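Local atomic coordinates of acetyltransferase Atu2258 (Agrobacterium tumefaciens str. C58, PDB entry 2G3A), a protein that transfers an acetyl group from acetyl coenzyme A to acceptor substrates, preferring glucosamine 6-phosphate or dopamine, and releases CoA and the acetylated product. Residues A100-E103 with A104-G108. Residues are numbered along the deposited sequence; the frame is centred on the assembly and turned at random.
Sequences AEEE and ARKRG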
ATOM      1  N   ALA A 100      -7.639  16.570   4.326  1.00 23.47           N
ATOM      2  CA  ALA A 100      -7.859  15.129   4.515  1.00 21.01           C
ATOM      3  C   ALA A 100      -8.150  14.792   5.981  1.00 21.88           C
ATOM      4  O   ALA A 100      -9.069  14.025   6.273  1.00 25.31           O
ATOM      5  CB  ALA A 100      -6.646  14.334   4.005  1.00 20.79           C
ATOM      6  N   GLU A 101      -7.370  15.356   6.903  1.00 20.90           N
ATOM      7  CA  GLU A 101      -7.589  15.087   8.326  1.00 21.80           C
ATOM      8  C   GLU A 101      -8.969  15.578   8.784  1.00 23.89           C
ATOM      9  O   GLU A 101      -9.689  14.870   9.507  1.00 23.10           O
ATOM     10  CB  GLU A 101      -6.497  15.706   9.186  1.00 20.29           C
ATOM     11  CG  GLU A 101      -6.805  15.568  10.678  1.00 20.13           C
ATOM     12  CD  GLU A 101      -5.609  15.843  11.563  1.00 24.69           C
ATOM     13  OE1 GLU A 101      -4.477  15.892  11.057  1.00 22.14           O
ATOM     14  OE2 GLU A 101      -5.803  15.992  12.784  1.00 25.40           O
ATOM     15  N   GLU A 102      -9.323  16.790   8.371  1.00 24.41           N
ATOM     16  CA  GLU A 102     -10.642  17.337   8.675  1.00 26.07           C
ATOM     17  C   GLU A 102     -11.757  16.388   8.238  1.00 24.85           C
ATOM     18  O   GLU A 102     -12.694  16.139   9.003  1.00 24.32           O
ATOM     19  CB  GLU A 102     -10.815  18.733   8.059  1.00 26.64           C
ATOM     20  CG  GLU A 102     -12.155  19.380   8.371  1.00 26.58           C
ATOM     21  CD  GLU A 102     -12.285  20.783   7.809  1.00 32.13           C
ATOM     22  OE1 GLU A 102     -11.252  21.390   7.432  1.00 40.37           O
ATOM     23  OE2 GLU A 102     -13.427  21.283   7.751  1.00 36.01           O
ATOM     24  N   GLU A 103     -11.663  15.871   7.012  1.00 24.64           N
ATOM     25  CA  GLU A 103     -12.684  14.954   6.470  1.00 25.45           C
ATOM     26  C   GLU A 103     -12.670  13.616   7.213  1.00 25.10           C
ATOM     27  O   GLU A 103     -13.733  13.063   7.538  1.00 22.77           O
ATOM     28  CB  GLU A 103     -12.518  14.780   4.948  1.00 26.56           C
ATOM     29  CG  GLU A 103     -13.476  13.772   4.253  1.00 26.12           C
ATOM     30  CD  GLU A 103     -14.965  14.022   4.510  1.00 28.66           C
ATOM     31  OE1 GLU A 103     -15.338  15.151   4.889  1.00 27.03           O
ATOM     32  OE2 GLU A 103     -15.762  13.077   4.319  1.00 31.33           O
ATOM     33  N   ALA A 104     -11.469  13.124   7.530  1.00 25.01           N
ATOM     34  CA  ALA A 104     -11.322  11.872   8.280  1.00 23.98           C
ATOM     35  C   ALA A 104     -11.911  11.991   9.683  1.00 22.95           C
ATOM     36  O   ALA A 104     -12.602  11.085  10.146  1.00 22.67           O
ATOM     37  CB  ALA A 104      -9.856  11.442   8.341  1.00 23.00           C
ATOM     38  N   ARG A 105     -11.666  13.117  10.345  1.00 23.24           N
ATOM     39  CA  ARG A 105     -12.276  13.361  11.658  1.00 25.90           C
ATOM     40  C   ARG A 105     -13.802  13.386  11.567  1.00 26.14           C
ATOM     41  O   ARG A 105     -14.490  12.807  12.413  1.00 26.08           O
ATOM     42  CB  ARG A 105     -11.750  14.653  12.276  1.00 27.39           C
ATOM     43  CG  ARG A 105     -10.321  14.531  12.792  1.00 24.02           C
ATOM     44  CD  ARG A 105      -9.801  15.910  13.176  1.00 27.94           C
ATOM     45  NE  ARG A 105      -8.443  15.863  13.709  1.00 21.58           N
ATOM     46  CZ  ARG A 105      -8.141  15.814  15.007  1.00 27.72           C
ATOM     47  NH1 ARG A 105      -9.091  15.785  15.926  1.00 23.13           N
ATOM     48  NH2 ARG A 105      -6.881  15.793  15.389  1.00 23.80           N
ATOM     49  N   LYS A 106     -14.319  14.025  10.520  1.00 26.81           N
ATOM     50  CA  LYS A 106     -15.760  14.040  10.261  1.00 27.51           C
ATOM     51  C   LYS A 106     -16.331  12.640  10.111  1.00 27.51           C
ATOM     52  O   LYS A 106     -17.434  12.350  10.595  1.00 24.65           O
ATOM     53  CB  LYS A 106     -16.079  14.839   9.000  1.00 27.41           C
ATOM     54  CG  LYS A 106     -16.018  16.322   9.181  1.00 36.19           C
ATOM     55  CD  LYS A 106     -17.089  17.020   8.353  1.00 39.33           C
ATOM     56  CE  LYS A 106     -16.850  18.526   8.324  1.00 44.09           C
ATOM     57  NZ  LYS A 106     -15.823  18.927   7.316  1.00 39.49           N
ATOM     58  N   ARG A 107     -15.576  11.769   9.445  1.00 26.61           N
ATOM     59  CA  ARG A 107     -16.009  10.388   9.217  1.00 27.99           C
ATOM     60  C   ARG A 107     -15.905   9.543  10.489  1.00 29.48           C
ATOM     61  O   ARG A 107     -16.257   8.362  10.480  1.00 30.97           O
ATOM     62  CB  ARG A 107     -15.194   9.748   8.087  1.00 26.15           C
ATOM     63  CG  ARG A 107     -15.303  10.468   6.741  1.00 29.52           C
ATOM     64  CD  ARG A 107     -14.558   9.729   5.656  1.00 26.70           C
ATOM     65  NE  ARG A 107     -14.699  10.401   4.371  1.00 24.89           N
ATOM     66  CZ  ARG A 107     -14.184   9.969   3.221  1.00 28.93           C
ATOM     67  NH1 ARG A 107     -13.492   8.836   3.164  1.00 21.52           N
ATOM     68  NH2 ARG A 107     -14.376  10.672   2.112  1.00 26.94           N
ATOM     69  N   GLY A 108     -15.405  10.153  11.567  1.00 28.49           N
ATOM     70  CA  GLY A 108     -15.220   9.480  12.851  1.00 26.71           C
ATOM     71  C   GLY A 108     -13.924   8.698  13.013  1.00 25.03           C
ATOM     72  O   GLY A 108     -13.842   7.830  13.882  1.00 24.45           O
TER
HETATM   73  O   HOH W   1     -14.557  17.645   5.233  1.00 25.30           O
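Glu-101 OE2 is gripped by two nitrogens of Arg-105, NE and NH2, each 2.8 Å from it. OE2 lies almost exactly in the guanidinium plane, NE meeting its anti lone pair, and carboxylate and guanidinium are nearly coplanar, 12° apart. The other oxygen, OE1, turns to Lys-150 and Tyr-128, so the carboxylate is held at both ends. One residue on, Glu-102 and Lys-106 run side by side, joined by a weak salt bridge of 3.4 Å from OE2 to NZ. Lys-106 NZ also donates to a water 2.8 Å away, which in turn donates to Glu-103 OE1. Bent at chi2 (54°), Glu-103 brings OE2 to the edge of the Arg-107 guanidinium; NE donates at 2.9 Å in a nearly straight bond, but here the two planes stand 83° apart. The tips of Arg-107 reach the carbonyl of Asp-51 and the hydroxyl of Thr-71, tying the helix end to the sheet. Gly-108, with positive phi, closes helix 92-106 in a Schellman motif, within the beta-alpha-beta unit of the GNAT fold. Three successive i to i+4 acid-base pairs thus fold the bases back along the helix, where they would probably offset the charge of three neighbouring carboxylates.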